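Local coordinates for protein TRAS1 ORF2p (Bombyx mori, PDB 1WDU) that forms the N-terminal endonuclease domain of a telomere-specific non-LTR retrotransposon protein and probably nicks chromosomal target DNA for insertion, at residues P19-A33 with L229-R242. The protein carries 1 engineered substitution. Residues are numbered along the deposited sequence; the frame is centred on the assembly and turned at random.
Sequences PYRVLQANLQRKKLA and LVSSDHNGMVFNIR. With PO4 (phosphate ion), chain C.
V22 lies over one face of the F239 ring, its CB 3.8 Å from the ring centroid, while CG2 turns to I241 CD1. With CG1 anti to the backbone N (chi1 180°), V22 sets both methyls against neighbours: CG1 meets F239 CZ at 3.6 Å. Six backbone hydrogen bonds pair Y20 with I241, V22 with F239 and Q24 with M237; the V22 N to F239 O bond is nearly straight (170°). On this buried face Q24 NE2 reaches the M237 methyl CE, and Q24 OE1 is held by T210. The opposite face carries L23 CD2 against V238 CG1, under helix 31-44. These antiparallel strands are adjacent in one six-stranded sheet of the four-layered alpha/beta sandwich of DNase I-like endonucleases, 20-26 flanked by 48-52 and 237-241 by 220-225. At the C-terminal end of 20-26, N26 meets H234, in the loop leading into 237-241, beside a bound phosphate ion. There the N26 amide stacks on the H234 ring, planes 14° apart, with N26 CB over the ring face. H234 NE2 donates to phosphate O2 at 2.8 Å, a bond lying at the ring edge; Y123 holds the same ion, which probably comes from the crystallisation liquor and may mark where a DNA phosphate binds. The looser side is at partly exposed K30, which runs extended past S232 CB and gives NZ to S231 O at 3.1 Å, a bond ending on a poorly ordered residue. Shortening K30 to an alanine would probably leave S231 O without this donor and strip the methylene chain from one side of S232. At the far, partly exposed end, P19 CB sits over one face of the R242 guanidinium, whose NE forms a salt bridge with D221.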
ATOM      1  N   PRO A  19      11.321  -5.704  14.316  1.00 57.35           N
ATOM      2  CA  PRO A  19      10.429  -4.892  13.483  1.00 55.45           C
ATOM      3  C   PRO A  19       9.807  -5.629  12.299  1.00 53.84           C
ATOM      4  O   PRO A  19      10.500  -6.339  11.569  1.00 54.93           O
ATOM      5  CB  PRO A  19      11.344  -3.772  13.015  1.00 55.22           C
ATOM      6  CG  PRO A  19      12.617  -4.515  12.757  1.00 55.80           C
ATOM      7  CD  PRO A  19      12.731  -5.426  13.975  1.00 56.97           C
ATOM      8  N   TYR A  20       8.502  -5.461  12.114  1.00 51.15           N
ATOM      9  CA  TYR A  20       7.817  -6.069  10.980  1.00 47.54           C
ATOM     10  C   TYR A  20       8.000  -5.114   9.806  1.00 45.11           C
ATOM     11  O   TYR A  20       7.376  -4.060   9.763  1.00 45.54           O
ATOM     12  CB  TYR A  20       6.326  -6.233  11.260  1.00 47.50           C
ATOM     13  CG  TYR A  20       5.995  -7.397  12.152  1.00 49.33           C
ATOM     14  CD1 TYR A  20       6.036  -7.275  13.541  1.00 50.31           C
ATOM     15  CD2 TYR A  20       5.665  -8.640  11.607  1.00 50.46           C
ATOM     16  CE1 TYR A  20       5.757  -8.366  14.365  1.00 51.86           C
ATOM     17  CE2 TYR A  20       5.387  -9.733  12.417  1.00 51.41           C
ATOM     18  CZ  TYR A  20       5.436  -9.592  13.794  1.00 52.27           C
ATOM     19  OH  TYR A  20       5.170 -10.678  14.595  1.00 53.46           O
ATOM     20  N   ARG A  21       8.863  -5.474   8.864  1.00 42.43           N
ATOM     21  CA  ARG A  21       9.106  -4.617   7.711  1.00 40.81           C
ATOM     22  C   ARG A  21       8.051  -4.793   6.621  1.00 38.01           C
ATOM     23  O   ARG A  21       7.652  -5.917   6.292  1.00 34.76           O
ATOM     24  CB  ARG A  21      10.496  -4.890   7.132  1.00 44.27           C
ATOM     25  CG  ARG A  21      11.632  -4.654   8.111  1.00 49.36           C
ATOM     26  CD  ARG A  21      12.986  -4.710   7.413  1.00 53.33           C
ATOM     27  NE  ARG A  21      14.085  -4.372   8.317  1.00 56.58           N
ATOM     28  CZ  ARG A  21      14.470  -5.127   9.343  1.00 59.11           C
ATOM     29  NH1 ARG A  21      13.849  -6.274   9.601  1.00 59.92           N
ATOM     30  NH2 ARG A  21      15.480  -4.735  10.110  1.00 59.09           N
ATOM     31  N   VAL A  22       7.603  -3.673   6.064  1.00 34.88           N
ATOM     32  CA  VAL A  22       6.596  -3.693   5.009  1.00 32.52           C
ATOM     33  C   VAL A  22       7.112  -3.101   3.696  1.00 32.17           C
ATOM     34  O   VAL A  22       7.756  -2.049   3.688  1.00 30.26           O
ATOM     35  CB  VAL A  22       5.340  -2.886   5.420  1.00 31.75           C
ATOM     36  CG1 VAL A  22       4.300  -2.922   4.290  1.00 31.43           C
ATOM     37  CG2 VAL A  22       4.755  -3.443   6.713  1.00 31.51           C
ATOM     38  N   LEU A  23       6.811  -3.769   2.585  1.00 32.27           N
ATOM     39  CA  LEU A  23       7.208  -3.275   1.264  1.00 32.54           C
ATOM     40  C   LEU A  23       5.971  -2.760   0.511  1.00 31.33           C
ATOM     41  O   LEU A  23       4.913  -3.377   0.565  1.00 33.05           O
ATOM     42  CB  LEU A  23       7.861  -4.397   0.440  1.00 31.27           C
ATOM     43  CG  LEU A  23       9.065  -5.147   1.028  1.00 33.20           C
ATOM     44  CD1 LEU A  23       9.521  -6.203   0.032  1.00 29.69           C
ATOM     45  CD2 LEU A  23      10.204  -4.172   1.340  1.00 29.94           C
ATOM     46  N   GLN A  24       6.092  -1.629  -0.174  1.00 30.19           N
ATOM     47  CA  GLN A  24       4.974  -1.095  -0.951  1.00 29.50           C
ATOM     48  C   GLN A  24       5.479  -0.901  -2.378  1.00 29.62           C
ATOM     49  O   GLN A  24       6.448  -0.181  -2.592  1.00 30.38           O
ATOM     50  CB  GLN A  24       4.486   0.251  -0.395  1.00 28.07           C
ATOM     51  CG  GLN A  24       3.232   0.791  -1.107  1.00 25.37           C
ATOM     52  CD  GLN A  24       2.765   2.129  -0.552  1.00 24.29           C
ATOM     53  OE1 GLN A  24       2.559   2.267   0.653  1.00 23.40           O
ATOM     54  NE2 GLN A  24       2.591   3.123  -1.432  1.00 21.72           N
ATOM     55  N   ALA A  25       4.828  -1.532  -3.353  1.00 30.68           N
ATOM     56  CA  ALA A  25       5.281  -1.401  -4.732  1.00 31.83           C
ATOM     57  C   ALA A  25       4.247  -1.707  -5.801  1.00 31.97           C
ATOM     58  O   ALA A  25       3.441  -2.632  -5.672  1.00 31.84           O
ATOM     59  CB  ALA A  25       6.509  -2.287  -4.956  1.00 31.37           C
ATOM     60  N   ASN A  26       4.295  -0.908  -6.860  1.00 31.82           N
ATOM     61  CA  ASN A  26       3.428  -1.070  -8.010  1.00 33.35           C
ATOM     62  C   ASN A  26       4.307  -1.769  -9.040  1.00 34.16           C
ATOM     63  O   ASN A  26       5.197  -1.164  -9.625  1.00 33.99           O
ATOM     64  CB  ASN A  26       2.972   0.285  -8.555  1.00 32.71           C
ATOM     65  CG  ASN A  26       2.125   0.146  -9.813  1.00 34.23           C
ATOM     66  OD1 ASN A  26       2.187  -0.876 -10.501  1.00 35.71           O
ATOM     67  ND2 ASN A  26       1.338   1.172 -10.124  1.00 31.90           N
ATOM     68  N   LEU A  27       4.044  -3.051  -9.240  1.00 37.33           N
ATOM     69  CA  LEU A  27       4.791  -3.900 -10.156  1.00 38.11           C
ATOM     70  C   LEU A  27       4.494  -3.710 -11.634  1.00 41.03           C
ATOM     71  O   LEU A  27       5.265  -4.164 -12.489  1.00 39.69           O
ATOM     72  CB  LEU A  27       4.541  -5.356  -9.779  1.00 37.59           C
ATOM     73  CG  LEU A  27       5.332  -5.923  -8.597  1.00 37.01           C
ATOM     74  CD1 LEU A  27       5.843  -4.814  -7.697  1.00 35.71           C
ATOM     75  CD2 LEU A  27       4.444  -6.908  -7.839  1.00 35.54           C
ATOM     76  N   GLN A  28       3.375  -3.057 -11.931  1.00 44.48           N
ATOM     77  CA  GLN A  28       2.954  -2.805 -13.308  1.00 47.90           C
ATOM     78  C   GLN A  28       2.773  -4.055 -14.174  1.00 48.90           C
ATOM     79  O   GLN A  28       2.963  -4.007 -15.385  1.00 49.39           O
ATOM     80  CB  GLN A  28       3.929  -1.841 -13.991  1.00 49.48           C
ATOM     81  CG  GLN A  28       3.750  -0.399 -13.536  1.00 53.75           C
ATOM     82  CD  GLN A  28       4.467   0.604 -14.424  1.00 55.88           C
ATOM     83  OE1 GLN A  28       4.181   1.803 -14.376  1.00 57.93           O
ATOM     84  NE2 GLN A  28       5.408   0.123 -15.232  1.00 55.97           N
ATOM     85  N   ARG A  29       2.397  -5.166 -13.548  1.00 51.01           N
ATOM     86  CA  ARG A  29       2.177  -6.422 -14.260  1.00 53.54           C
ATOM     87  C   ARG A  29       3.442  -7.024 -14.870  1.00 54.11           C
ATOM     88  O   ARG A  29       3.354  -7.901 -15.730  1.00 54.23           O
ATOM     89  CB  ARG A  29       1.140  -6.235 -15.375  1.00 56.48           C
ATOM     90  CG  ARG A  29      -0.188  -5.638 -14.934  1.00 59.95           C
ATOM     91  CD  ARG A  29      -1.241  -5.844 -16.010  1.00 64.34           C
ATOM     92  NE  ARG A  29      -2.450  -5.058 -15.778  1.00 68.29           N
ATOM     93  CZ  ARG A  29      -2.509  -3.733 -15.881  1.00 71.10           C
ATOM     94  NH1 ARG A  29      -1.424  -3.041 -16.214  1.00 71.68           N
ATOM     95  NH2 ARG A  29      -3.653  -3.096 -15.657  1.00 72.10           N
ATOM     96  N   LYS A  30       4.610  -6.556 -14.440  1.00 54.33           N
ATOM     97  CA  LYS A  30       5.873  -7.072 -14.968  1.00 55.15           C
ATOM     98  C   LYS A  30       6.331  -8.348 -14.258  1.00 55.23           C
ATOM     99  O   LYS A  30       6.617  -8.331 -13.057  1.00 55.71           O
ATOM    100  CB  LYS A  30       6.977  -6.014 -14.853  1.00 56.29           C
ATOM    101  CG  LYS A  30       6.833  -4.821 -15.784  1.00 57.88           C
ATOM    102  CD  LYS A  30       8.034  -3.888 -15.645  1.00 59.39           C
ATOM    103  CE  LYS A  30       7.986  -2.732 -16.644  1.00 60.77           C
ATOM    104  NZ  LYS A  30       9.176  -1.825 -16.538  1.00 58.60           N
ATOM    105  N   LYS A  31       6.407  -9.446 -15.011  1.00 54.00           N
ATOM    106  CA  LYS A  31       6.832 -10.739 -14.477  1.00 53.16           C
ATOM    107  C   LYS A  31       8.155 -10.600 -13.734  1.00 51.74           C
ATOM    108  O   LYS A  31       8.369 -11.224 -12.700  1.00 50.72           O
ATOM    109  CB  LYS A  31       7.004 -11.748 -15.616  1.00 55.41           C
ATOM    110  CG  LYS A  31       5.821 -11.828 -16.572  1.00 59.07           C
ATOM    111  CD  LYS A  31       6.045 -12.876 -17.664  1.00 61.26           C
ATOM    112  CE  LYS A  31       4.938 -12.824 -18.715  1.00 62.67           C
ATOM    113  NZ  LYS A  31       4.998 -13.954 -19.688  1.00 63.78           N
ATOM    114  N   LEU A  32       9.035  -9.772 -14.281  1.00 51.07           N
ATOM    115  CA  LEU A  32      10.351  -9.518 -13.712  1.00 51.19           C
ATOM    116  C   LEU A  32      10.280  -8.739 -12.400  1.00 50.26           C
ATOM    117  O   LEU A  32      10.993  -9.048 -11.433  1.00 48.93           O
ATOM    118  CB  LEU A  32      11.210  -8.744 -14.723  1.00 52.97           C
ATOM    119  CG  LEU A  32      10.522  -7.604 -15.494  1.00 56.20           C
ATOM    120  CD1 LEU A  32      11.582  -6.685 -16.086  1.00 57.57           C
ATOM    121  CD2 LEU A  32       9.614  -8.170 -16.602  1.00 55.11           C
ATOM    122  N   ALA A  33       9.418  -7.725 -12.377  1.00 48.49           N
ATOM    123  CA  ALA A  33       9.248  -6.887 -11.200  1.00 46.18           C
ATOM    124  C   ALA A  33       8.798  -7.709  -9.999  1.00 43.80           C
ATOM    125  O   ALA A  33       9.263  -7.481  -8.882  1.00 44.03           O
ATOM    126  CB  ALA A  33       8.234  -5.770 -11.488  1.00 46.01           C
ATOM    127  N   LEU A 229      13.601  -0.489  -5.707  1.00 88.45           N
ATOM    128  CA  LEU A 229      13.198  -1.748  -5.080  1.00 87.31           C
ATOM    129  C   LEU A 229      12.672  -2.649  -6.193  1.00 86.93           C
ATOM    130  O   LEU A 229      12.416  -3.837  -5.988  1.00 87.23           O
ATOM    131  CB  LEU A 229      12.089  -1.510  -4.047  1.00 87.04           C
ATOM    132  CG  LEU A 229      11.571  -2.703  -3.228  1.00 86.65           C
ATOM    133  CD1 LEU A 229      12.640  -3.174  -2.254  1.00 86.43           C
ATOM    134  CD2 LEU A 229      10.320  -2.296  -2.466  1.00 85.81           C
ATOM    135  N   VAL A 230      12.517  -2.060  -7.377  1.00 85.96           N
ATOM    136  CA  VAL A 230      12.026  -2.765  -8.553  1.00 84.77           C
ATOM    137  C   VAL A 230      12.490  -2.074  -9.838  1.00 83.93           C
ATOM    138  O   VAL A 230      13.380  -1.220  -9.819  1.00 83.79           O
ATOM    139  CB  VAL A 230      10.474  -2.839  -8.558  1.00 84.94           C
ATOM    140  CG1 VAL A 230       9.986  -3.790  -7.471  1.00 84.27           C
ATOM    141  CG2 VAL A 230       9.886  -1.455  -8.341  1.00 84.10           C
ATOM    142  N   SER A 231      11.878  -2.458 -10.953  1.00 82.83           N
ATOM    143  CA  SER A 231      12.204  -1.892 -12.257  1.00 81.19           C
ATOM    144  C   SER A 231      10.946  -1.908 -13.124  1.00 79.71           C
ATOM    145  O   SER A 231      10.815  -2.732 -14.034  1.00 79.26           O
ATOM    146  CB  SER A 231      13.300  -2.715 -12.936  1.00 81.26           C
ATOM    147  OG  SER A 231      12.815  -3.996 -13.305  1.00 82.02           O
ATOM    148  N   SER A 232      10.021  -1.000 -12.830  1.00 77.32           N
ATOM    149  CA  SER A 232       8.775  -0.909 -13.577  1.00 74.54           C
ATOM    150  C   SER A 232       8.233   0.515 -13.500  1.00 73.17           C
ATOM    151  O   SER A 232       7.064   0.730 -13.170  1.00 74.87           O
ATOM    152  CB  SER A 232       7.738  -1.893 -13.012  1.00 73.77           C
ATOM    153  OG  SER A 232       7.311  -1.519 -11.712  1.00 71.22           O
ATOM    154  N   ASP A 233       9.094   1.483 -13.799  1.00 70.23           N
ATOM    155  CA  ASP A 233       8.721   2.896 -13.768  1.00 67.23           C
ATOM    156  C   ASP A 233       8.337   3.372 -12.373  1.00 64.56           C
ATOM    157  O   ASP A 233       8.360   4.570 -12.095  1.00 65.27           O
ATOM    158  CB  ASP A 233       7.563   3.171 -14.732  1.00 67.46           C
ATOM    159  CG  ASP A 233       7.986   3.114 -16.185  1.00 67.69           C
ATOM    160  OD1 ASP A 233       7.125   3.366 -17.056  1.00 67.74           O
ATOM    161  OD2 ASP A 233       9.173   2.821 -16.456  1.00 67.42           O
ATOM    162  N   HIS A 234       7.974   2.434 -11.505  1.00 60.72           N
ATOM    163  CA  HIS A 234       7.591   2.756 -10.139  1.00 56.33           C
ATOM    164  C   HIS A 234       8.683   2.313  -9.181  1.00 53.62           C
ATOM    165  O   HIS A 234       9.273   1.249  -9.355  1.00 52.06           O
ATOM    166  CB  HIS A 234       6.277   2.053  -9.772  1.00 55.45           C
ATOM    167  CG  HIS A 234       5.050   2.782 -10.223  1.00 54.47           C
ATOM    168  ND1 HIS A 234       4.594   3.924  -9.601  1.00 55.09           N
ATOM    169  CD2 HIS A 234       4.185   2.534 -11.235  1.00 54.46           C
ATOM    170  CE1 HIS A 234       3.501   4.348 -10.209  1.00 54.25           C
ATOM    171  NE2 HIS A 234       3.232   3.522 -11.205  1.00 53.21           N
ATOM    172  N   ASN A 235       8.952   3.139  -8.176  1.00 51.24           N
ATOM    173  CA  ASN A 235       9.960   2.810  -7.181  1.00 49.58           C
ATOM    174  C   ASN A 235       9.309   2.233  -5.933  1.00 47.96           C
ATOM    175  O   ASN A 235       8.311   2.763  -5.431  1.00 46.68           O
ATOM    176  CB  ASN A 235      10.773   4.048  -6.802  1.00 50.51           C
ATOM    177  CG  ASN A 235      11.640   4.538  -7.937  1.00 52.62           C
ATOM    178  OD1 ASN A 235      12.014   3.765  -8.823  1.00 53.00           O
ATOM    179  ND2 ASN A 235      11.978   5.820  -7.914  1.00 52.04           N
ATOM    180  N   GLY A 236       9.873   1.138  -5.438  1.00 45.18           N
ATOM    181  CA  GLY A 236       9.336   0.521  -4.243  1.00 42.46           C
ATOM    182  C   GLY A 236       9.564   1.399  -3.022  1.00 41.80           C
ATOM    183  O   GLY A 236      10.402   2.311  -3.037  1.00 39.26           O
ATOM    184  N   MET A 237       8.795   1.131  -1.969  1.00 38.58           N
ATOM    185  CA  MET A 237       8.905   1.869  -0.722  1.00 36.12           C
ATOM    186  C   MET A 237       8.987   0.878   0.425  1.00 34.57           C
ATOM    187  O   MET A 237       8.638  -0.302   0.269  1.00 33.34           O
ATOM    188  CB  MET A 237       7.706   2.797  -0.549  1.00 35.57           C
ATOM    189  CG  MET A 237       7.783   4.002  -1.456  1.00 36.66           C
ATOM    190  SD  MET A 237       6.174   4.667  -1.917  1.00 36.75           S
ATOM    191  CE  MET A 237       5.720   3.519  -3.242  1.00 33.49           C
ATOM    192  N   VAL A 238       9.459   1.356   1.571  1.00 31.78           N
ATOM    193  CA  VAL A 238       9.622   0.500   2.726  1.00 32.48           C
ATOM    194  C   VAL A 238       9.432   1.256   4.038  1.00 31.75           C
ATOM    195  O   VAL A 238       9.723   2.448   4.128  1.00 33.00           O
ATOM    196  CB  VAL A 238      11.053  -0.156   2.717  1.00 34.85           C
ATOM    197  CG1 VAL A 238      11.414  -0.606   1.312  1.00 33.09           C
ATOM    198  CG2 VAL A 238      12.102   0.829   3.200  1.00 32.45           C
ATOM    199  N   PHE A 239       8.930   0.558   5.049  1.00 32.64           N
ATOM    200  CA  PHE A 239       8.735   1.141   6.368  1.00 31.61           C
ATOM    201  C   PHE A 239       8.559   0.021   7.389  1.00 32.72           C
ATOM    202  O   PHE A 239       8.338  -1.124   7.017  1.00 30.77           O
ATOM    203  CB  PHE A 239       7.536   2.112   6.387  1.00 30.52           C
ATOM    204  CG  PHE A 239       6.202   1.464   6.170  1.00 29.00           C
ATOM    205  CD1 PHE A 239       5.678   1.327   4.883  1.00 27.42           C
ATOM    206  CD2 PHE A 239       5.452   1.006   7.256  1.00 28.53           C
ATOM    207  CE1 PHE A 239       4.421   0.742   4.683  1.00 26.35           C
ATOM    208  CE2 PHE A 239       4.192   0.412   7.066  1.00 26.95           C
ATOM    209  CZ  PHE A 239       3.678   0.281   5.779  1.00 25.02           C
ATOM    210  N   ASN A 240       8.658   0.352   8.674  1.00 36.10           N
ATOM    211  CA  ASN A 240       8.544  -0.658   9.726  1.00 38.48           C
ATOM    212  C   ASN A 240       7.390  -0.456  10.694  1.00 39.70           C
ATOM    213  O   ASN A 240       6.930   0.666  10.912  1.00 39.25           O
ATOM    214  CB  ASN A 240       9.828  -0.697  10.560  1.00 38.71           C
ATOM    215  CG  ASN A 240      11.077  -0.665   9.715  1.00 39.39           C
ATOM    216  OD1 ASN A 240      11.395  -1.628   9.014  1.00 40.17           O
ATOM    217  ND2 ASN A 240      11.797   0.453   9.770  1.00 37.69           N
ATOM    218  N   ILE A 241       6.939  -1.562  11.274  1.00 41.81           N
ATOM    219  CA  ILE A 241       5.888  -1.547  12.284  1.00 45.52           C
ATOM    220  C   ILE A 241       6.518  -2.195  13.519  1.00 49.36           C
ATOM    221  O   ILE A 241       6.874  -3.378  13.491  1.00 48.62           O
ATOM    222  CB  ILE A 241       4.660  -2.370  11.870  1.00 43.68           C
ATOM    223  CG1 ILE A 241       4.081  -1.833  10.559  1.00 41.42           C
ATOM    224  CG2 ILE A 241       3.608  -2.296  12.969  1.00 43.57           C
ATOM    225  CD1 ILE A 241       2.878  -2.606  10.058  1.00 37.75           C
ATOM    226  N   ARG A 242       6.674  -1.411  14.585  1.00 54.00           N
ATOM    227  CA  ARG A 242       7.283  -1.887  15.826  1.00 58.71           C
ATOM    228  C   ARG A 242       6.302  -1.944  16.992  1.00 60.86           C
ATOM    229  O   ARG A 242       5.218  -2.521  16.878  1.00 60.52           O
ATOM    230  CB  ARG A 242       8.457  -0.980  16.206  1.00 59.76           C
ATOM    231  CG  ARG A 242       9.619  -1.011  15.229  1.00 62.63           C
ATOM    232  CD  ARG A 242      10.603   0.101  15.542  1.00 64.49           C
ATOM    233  NE  ARG A 242      11.685   0.193  14.565  1.00 65.88           N
ATOM    234  CZ  ARG A 242      12.636  -0.722  14.412  1.00 66.97           C
ATOM    235  NH1 ARG A 242      12.643  -1.808  15.173  1.00 67.92           N
ATOM    236  NH2 ARG A 242      13.588  -0.546  13.503  1.00 67.06           N
TER
HETATM  237  P   PO4 C 249       0.055   2.904 -13.502  1.00 76.15           P
HETATM  238  O1  PO4 C 249      -0.589   3.199 -14.903  1.00 75.93           O
HETATM  239  O2  PO4 C 249       1.510   3.306 -13.410  1.00 75.78           O
HETATM  240  O3  PO4 C 249      -0.849   3.415 -12.369  1.00 75.48           O
HETATM  241  O4  PO4 C 249       0.008   1.369 -13.381  1.00 75.70           O
HETATM  242  O   HOH W   1       5.298   1.647  -6.252  1.00 33.19           O